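Local coordinates for protein endo-1,4-beta-xylanase D (Paenibacillus polymyxa, PDB 1W0N) that is the calcium-dependent family 36 carbohydrate-binding module of a xylanase, and probably binds xylan for the enzyme that cleaves its beta-1,4 linkages, at residues 75-79 and 80-84. Residues are numbered along the deposited sequence; the frame is centred on the assembly and turned at random.
Sequences LVIGG and VTVGS
I77 and V80 close a tight beta hairpin whose type I' turn places G78 and G79 at its corners, both with positive phi, which glycine adopts readily. The pair is bonded in both directions: I77 N to V80 O at 2.9 Å, and V80 N to I77 O at 3.0 Å, the latter donor standing 61° out of the carbonyl plane. One step on, V76 faces T81 as a non-hydrogen-bonded pair, with V76 CG2 3.8 Å from T81 OG1. Next comes a beta bulge, V82 and G83 together opposite L75: V82 N lies almost on the line of the L75 carbonyl, and L75 N bonds straight to G83 O, 177° about the hydrogen. With CG1 opposite its carbonyl carbon (chi1 -60°), V82 has CG2 between its backbone N and carbonyl carbon; this methyl meets L75 CD2 at 3.6 Å and, more loosely, I77 CD1 at 4.1 Å. Beside the hairpin in the same sheet, L75 and I77 touch I109; across the beta-sandwich L75 meets L97 and V82 meets I100. Strand 80-88 is an outermost strand of its own sheet. Near the turn, a water bridges G79 O, to which it donates at 2.9 Å, and T81 OG1 at 2.8 Å.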
ATOM      1  N   LEU A  75      -0.842  -2.938  -5.098  1.00  5.82           N
ATOM      2  CA  LEU A  75      -1.974  -3.304  -4.267  1.00  6.09           C
ATOM      3  C   LEU A  75      -2.472  -4.668  -4.709  1.00  5.82           C
ATOM      4  O   LEU A  75      -2.811  -4.867  -5.878  1.00  6.24           O
ATOM      5  CB  LEU A  75      -3.088  -2.276  -4.406  1.00  6.74           C
ATOM      6  CG  LEU A  75      -4.390  -2.592  -3.687  1.00  7.77           C
ATOM      7  CD1 LEU A  75      -4.190  -2.712  -2.184  1.00  9.44           C
ATOM      8  CD2 LEU A  75      -5.445  -1.542  -4.012  1.00  9.30           C
ATOM      9  N   VAL A  76      -2.509  -5.596  -3.754  1.00  6.37           N
ATOM     10  CA  VAL A  76      -2.929  -6.966  -3.996  1.00  6.99           C
ATOM     11  C   VAL A  76      -4.194  -7.184  -3.159  1.00  7.06           C
ATOM     12  O   VAL A  76      -4.194  -6.958  -1.950  1.00  8.23           O
ATOM     13  CB  VAL A  76      -1.845  -7.953  -3.644  1.00  8.70           C
ATOM     14  CG1 VAL A  76      -2.167  -9.327  -4.200  1.00 10.62           C
ATOM     15  CG2 VAL A  76      -0.470  -7.467  -4.143  1.00 11.40           C
ATOM     16  N   ILE A  77      -5.285  -7.585  -3.806  1.00  7.29           N
ATOM     17  CA  ILE A  77      -6.544  -7.888  -3.102  1.00  7.47           C
ATOM     18  C   ILE A  77      -6.898  -9.317  -3.437  1.00  8.57           C
ATOM     19  O   ILE A  77      -7.097  -9.666  -4.606  1.00  9.77           O
ATOM     20  CB  ILE A  77      -7.693  -6.938  -3.534  1.00  7.76           C
ATOM     21  CG1 ILE A  77      -7.325  -5.478  -3.260  1.00  8.39           C
ATOM     22  CG2 ILE A  77      -8.989  -7.329  -2.807  1.00  8.25           C
ATOM     23  CD1 ILE A  77      -8.372  -4.482  -3.717  1.00  9.94           C
ATOM     24  N   GLY A  78      -6.992 -10.166  -2.424  1.00  9.22           N
ATOM     25  CA  GLY A  78      -7.306 -11.547  -2.652  1.00 10.83           C
ATOM     26  C   GLY A  78      -6.349 -12.231  -3.587  1.00 12.04           C
ATOM     27  O   GLY A  78      -6.784 -13.073  -4.379  1.00 14.31           O
ATOM     28  N   GLY A  79      -5.071 -11.858  -3.518  1.00 12.09           N
ATOM     29  CA  GLY A  79      -4.048 -12.421  -4.354  1.00 13.24           C
ATOM     30  C   GLY A  79      -3.921 -11.830  -5.754  1.00 13.04           C
ATOM     31  O   GLY A  79      -2.990 -12.191  -6.458  1.00 15.73           O
ATOM     32  N   VAL A  80      -4.821 -10.921  -6.112  1.00 11.63           N
ATOM     33  CA  VAL A  80      -4.789 -10.294  -7.418  1.00 11.70           C
ATOM     34  C   VAL A  80      -4.104  -8.947  -7.302  1.00 10.24           C
ATOM     35  O   VAL A  80      -4.543  -8.108  -6.523  1.00  9.33           O
ATOM     36  CB  VAL A  80      -6.224 -10.079  -7.979  1.00 12.53           C
ATOM     37  CG1 VAL A  80      -6.171  -9.444  -9.351  1.00 13.21           C
ATOM     38  CG2 VAL A  80      -7.035 -11.354  -7.996  1.00 13.93           C
ATOM     39  N   THR A  81      -3.064  -8.713  -8.113  1.00 10.15           N
ATOM     40  CA  THR A  81      -2.467  -7.376  -8.175  1.00  9.02           C
ATOM     41  C   THR A  81      -3.388  -6.517  -9.020  1.00  8.85           C
ATOM     42  O   THR A  81      -3.508  -6.725 -10.225  1.00 11.52           O
ATOM     43  CB  THR A  81      -1.058  -7.413  -8.750  1.00 10.59           C
ATOM     44  OG1 THR A  81      -0.190  -8.183  -7.893  1.00 12.96           O
ATOM     45  CG2 THR A  81      -0.471  -6.009  -8.831  1.00 10.81           C
ATOM     46  N   VAL A  82      -4.056  -5.562  -8.374  1.00  8.13           N
ATOM     47  CA  VAL A  82      -5.112  -4.779  -9.017  1.00  8.67           C
ATOM     48  C   VAL A  82      -4.612  -3.465  -9.596  1.00  8.56           C
ATOM     49  O   VAL A  82      -5.331  -2.823 -10.370  1.00 10.13           O
ATOM     50  CB  VAL A  82      -6.299  -4.504  -8.085  1.00  9.16           C
ATOM     51  CG1 VAL A  82      -6.934  -5.809  -7.614  1.00 11.12           C
ATOM     52  CG2 VAL A  82      -5.897  -3.623  -6.899  1.00  8.97           C
ATOM     53  N   GLY A  83      -3.400  -3.065  -9.241  1.00  8.16           N
ATOM     54  CA  GLY A  83      -2.828  -1.825  -9.726  1.00  7.97           C
ATOM     55  C   GLY A  83      -1.641  -1.457  -8.845  1.00  7.38           C
ATOM     56  O   GLY A  83      -1.321  -2.163  -7.895  1.00  7.33           O
ATOM     57  N   SER A  84      -0.991  -0.346  -9.207  1.00  7.76           N
ATOM     58  CA  SER A  84       0.153   0.138  -8.473  1.00  8.33           C
ATOM     59  C   SER A  84       0.058   1.631  -8.221  1.00  8.07           C
ATOM     60  O   SER A  84      -0.229   2.390  -9.124  1.00 10.23           O
ATOM     61  CB  SER A  84       1.503  -0.187  -9.183  1.00 11.08           C
ATOM     62  OG  SER A  84       2.588   0.669  -9.073  0.33 15.68           O
TER
HETATM   63  O   HOH W   1      -0.496 -10.859  -7.215  1.00 22.15           O